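Local structure of NAD-dependent aldehyde dehydrogenase (Burkholderia multivorans, 5UJU) at residues A118-L130 with G221-N233. The protein probably oxidises aldehydes to carboxylic acids with NAD+ as the hydride acceptor, as other members of the aldehyde dehydrogenase family do. Numbering follows the deposited sequence.
Sequences AWIGVSLEILARL and GYPGLFADLATGN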
# COMPACT_ATOMS: atom_id res chain seq x y z
N ALA A 118 5.84 8.47 20.74
CA ALA A 118 4.84 7.92 21.65
C ALA A 118 4.20 6.65 21.08
O ALA A 118 3.98 5.68 21.82
CB ALA A 118 3.75 8.95 21.91
N TRP A 119 3.86 6.65 19.79
CA TRP A 119 3.22 5.46 19.22
C TRP A 119 4.13 4.25 19.34
O TRP A 119 3.70 3.17 19.75
CB TRP A 119 2.83 5.68 17.76
CG TRP A 119 2.12 6.95 17.50
CD1 TRP A 119 1.35 7.68 18.38
CD2 TRP A 119 2.14 7.69 16.28
NE1 TRP A 119 0.87 8.81 17.77
CE2 TRP A 119 1.35 8.85 16.48
CE3 TRP A 119 2.74 7.48 15.03
CZ2 TRP A 119 1.16 9.80 15.48
CZ3 TRP A 119 2.54 8.43 14.03
CH2 TRP A 119 1.76 9.56 14.26
N ILE A 120 5.41 4.43 19.00
CA ILE A 120 6.38 3.33 19.06
C ILE A 120 6.68 2.97 20.51
O ILE A 120 6.68 1.80 20.89
CB ILE A 120 7.66 3.71 18.30
CG1 ILE A 120 7.37 4.10 16.83
CG2 ILE A 120 8.70 2.58 18.38
CD1 ILE A 120 6.78 3.03 15.98
N GLY A 121 6.93 3.98 21.35
CA GLY A 121 7.27 3.69 22.74
C GLY A 121 6.15 2.96 23.46
O GLY A 121 6.39 1.95 24.14
N VAL A 122 4.92 3.45 23.32
CA VAL A 122 3.79 2.78 23.96
C VAL A 122 3.65 1.36 23.42
O VAL A 122 3.40 0.41 24.17
CB VAL A 122 2.50 3.61 23.76
CG1 VAL A 122 1.25 2.77 24.01
CG2 VAL A 122 2.51 4.85 24.68
N SER A 123 3.80 1.19 22.11
CA SER A 123 3.71 -0.16 21.53
C SER A 123 4.77 -1.09 22.13
O SER A 123 4.47 -2.24 22.49
CB SER A 123 3.83 -0.10 20.01
OG SER A 123 2.67 0.49 19.45
N LEU A 124 6.01 -0.61 22.25
CA LEU A 124 7.07 -1.48 22.76
C LEU A 124 6.86 -1.81 24.22
O LEU A 124 7.19 -2.92 24.66
CB LEU A 124 8.43 -0.83 22.55
CG LEU A 124 8.76 -0.54 21.08
CD1 LEU A 124 10.04 0.31 20.93
CD2 LEU A 124 8.85 -1.84 20.29
N GLU A 125 6.31 -0.87 24.99
CA GLU A 125 6.02 -1.14 26.39
C GLU A 125 4.89 -2.15 26.53
O GLU A 125 4.95 -3.03 27.40
CB GLU A 125 5.68 0.17 27.11
CG GLU A 125 5.21 0.00 28.55
CD GLU A 125 6.28 -0.53 29.50
OE1 GLU A 125 7.49 -0.44 29.19
OE2 GLU A 125 5.89 -1.05 30.57
N ILE A 126 3.85 -2.02 25.71
CA ILE A 126 2.78 -3.03 25.72
C ILE A 126 3.37 -4.41 25.46
O ILE A 126 3.07 -5.38 26.18
CB ILE A 126 1.69 -2.68 24.69
CG1 ILE A 126 0.97 -1.37 25.07
CG2 ILE A 126 0.73 -3.87 24.52
CD1 ILE A 126 0.07 -0.83 23.97
N LEU A 127 4.25 -4.53 24.46
CA LEU A 127 4.87 -5.82 24.12
C LEU A 127 5.68 -6.38 25.29
O LEU A 127 5.65 -7.59 25.55
CB LEU A 127 5.74 -5.69 22.87
CG LEU A 127 4.92 -5.43 21.60
CD1 LEU A 127 5.79 -5.33 20.36
CD2 LEU A 127 3.92 -6.54 21.46
N ALA A 128 6.41 -5.52 26.00
CA ALA A 128 7.15 -5.97 27.17
C ALA A 128 6.21 -6.57 28.20
O ALA A 128 6.50 -7.63 28.77
CB ALA A 128 7.94 -4.81 27.77
N ARG A 129 5.07 -5.93 28.44
CA ARG A 129 4.12 -6.44 29.43
C ARG A 129 3.41 -7.69 28.92
O ARG A 129 3.09 -8.58 29.71
CB ARG A 129 3.12 -5.35 29.80
CG ARG A 129 3.78 -4.08 30.34
CD ARG A 129 2.82 -3.21 31.14
NE ARG A 129 3.44 -1.95 31.52
CZ ARG A 129 2.83 -0.98 32.19
NH1 ARG A 129 1.56 -1.14 32.58
NH2 ARG A 129 3.47 0.13 32.48
N LEU A 130 3.13 -7.76 27.63
CA LEU A 130 2.54 -8.98 27.10
C LEU A 130 3.48 -10.16 27.31
O LEU A 130 3.05 -11.24 27.72
CB LEU A 130 2.21 -8.80 25.63
CG LEU A 130 1.08 -7.82 25.27
CD1 LEU A 130 1.00 -7.70 23.76
CD2 LEU A 130 -0.23 -8.32 25.84
N GLY A 221 -3.44 -11.91 14.95
CA GLY A 221 -4.03 -10.63 15.28
C GLY A 221 -3.03 -9.53 15.60
O GLY A 221 -3.26 -8.36 15.25
N TYR A 222 -1.92 -9.89 16.24
CA TYR A 222 -0.97 -8.86 16.68
C TYR A 222 -0.38 -8.02 15.55
O TYR A 222 -0.22 -6.81 15.77
CB TYR A 222 0.18 -9.49 17.48
CG TYR A 222 -0.16 -9.79 18.90
CD1 TYR A 222 -1.46 -9.68 19.37
CD2 TYR A 222 0.83 -10.21 19.79
CE1 TYR A 222 -1.77 -9.99 20.71
CE2 TYR A 222 0.53 -10.51 21.09
CZ TYR A 222 -0.76 -10.39 21.55
OH TYR A 222 -1.03 -10.68 22.86
N PRO A 223 0.01 -8.57 14.39
CA PRO A 223 0.65 -7.71 13.38
C PRO A 223 -0.21 -6.53 12.96
O PRO A 223 0.30 -5.40 12.88
CB PRO A 223 0.92 -8.67 12.21
CG PRO A 223 1.12 -10.01 12.88
CD PRO A 223 0.08 -10.00 13.99
N GLY A 224 -1.51 -6.73 12.71
CA GLY A 224 -2.37 -5.61 12.37
C GLY A 224 -2.60 -4.66 13.54
O GLY A 224 -2.59 -3.44 13.36
N LEU A 225 -2.80 -5.21 14.74
CA LEU A 225 -3.05 -4.37 15.91
C LEU A 225 -1.89 -3.42 16.18
O LEU A 225 -2.10 -2.21 16.37
CB LEU A 225 -3.31 -5.27 17.13
CG LEU A 225 -3.24 -4.68 18.55
CD1 LEU A 225 -4.24 -3.53 18.73
CD2 LEU A 225 -3.48 -5.79 19.58
N PHE A 226 -0.67 -3.93 16.17
CA PHE A 226 0.49 -3.12 16.51
C PHE A 226 1.00 -2.30 15.33
O PHE A 226 1.58 -1.23 15.55
CB PHE A 226 1.58 -4.03 17.09
CG PHE A 226 1.26 -4.46 18.49
CD1 PHE A 226 1.51 -3.62 19.56
CD2 PHE A 226 0.60 -5.66 18.72
CE1 PHE A 226 1.18 -3.99 20.85
CE2 PHE A 226 0.26 -6.04 20.02
CZ PHE A 226 0.55 -5.19 21.08
N ALA A 227 0.79 -2.74 14.08
CA ALA A 227 1.01 -1.84 12.96
C ALA A 227 0.09 -0.62 13.05
O ALA A 227 0.49 0.51 12.72
CB ALA A 227 0.79 -2.57 11.64
N ASP A 228 -1.17 -0.85 13.45
CA ASP A 228 -2.12 0.25 13.64
C ASP A 228 -1.62 1.19 14.73
O ASP A 228 -1.53 2.40 14.52
CB ASP A 228 -3.50 -0.31 14.00
CG ASP A 228 -4.31 -0.80 12.79
OD1 ASP A 228 -3.91 -0.54 11.64
OD2 ASP A 228 -5.37 -1.44 13.02
N LEU A 229 -1.28 0.64 15.90
CA LEU A 229 -0.89 1.47 17.05
C LEU A 229 0.40 2.22 16.78
O LEU A 229 0.50 3.41 17.08
CB LEU A 229 -0.75 0.61 18.30
CG LEU A 229 -2.03 0.17 19.00
CD1 LEU A 229 -1.66 -0.78 20.15
CD2 LEU A 229 -2.79 1.41 19.51
N ALA A 230 1.39 1.54 16.20
CA ALA A 230 2.69 2.13 15.92
C ALA A 230 2.62 3.25 14.89
O ALA A 230 3.58 4.01 14.73
CB ALA A 230 3.68 1.06 15.44
N THR A 231 1.53 3.34 14.13
CA THR A 231 1.36 4.46 13.21
C THR A 231 0.29 5.43 13.70
O THR A 231 -0.24 6.22 12.91
CB THR A 231 1.04 3.94 11.80
OG1 THR A 231 -0.09 3.07 11.86
CG2 THR A 231 2.26 3.17 11.23
N GLY A 232 -0.05 5.38 14.99
CA GLY A 232 -0.87 6.41 15.60
C GLY A 232 -2.36 6.22 15.45
O GLY A 232 -3.12 7.13 15.81
N ASN A 233 -2.81 5.09 14.94
CA ASN A 233 -4.24 4.88 14.78
C ASN A 233 -4.84 4.40 16.09
O ASN A 233 -4.15 3.88 16.97
CB ASN A 233 -4.49 3.84 13.67
CG ASN A 233 -3.98 4.31 12.34
OD1 ASN A 233 -4.66 5.07 11.66
ND2 ASN A 233 -2.77 3.90 11.96
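The indole of W119 lies flat on the backbone of T231 and G232, just beyond helix 217-230: G232 CA sits 3.4 Å from the centroid of its five-membered ring, a CH-pi contact 12° off the ring normal, while T231 C covers the same face nearer the rim. G232, with positive phi, is the C' residue of a Schellman motif; as it has no side chain, the indole can lie directly on its CA. W119 NE1 is hydrogen-bonded to W111 O. I120 CD1 meets A230 CB at 3.7 Å. S123 OG, hydrogen-bonded to W119 O (2.9 Å), lies alongside L229 CB. At the other end F226 is a knob among S123, I126, L127 and L130. L127 CD2 stands over one face of the F226 ring, 3.9 Å from that ring's centroid, whereas I126 CG2 meets the edge in plane, 3.7 Å from F226 CZ. L130 CD1 reaches both F226 CZ and Y222 OH, obliquely to each ring; Y222 OH is hydrogen-bonded to T250 OG1. The two segments run roughly antiparallel (145°), axes 8.9 Å apart, in what is probably the family's Rossmann-like NAD-binding domain; A164 of helix 158-175 touches L127 and F226, L229 rests on V235 of strand 234-238, and W119 on I202 and P204 of strand 191-211.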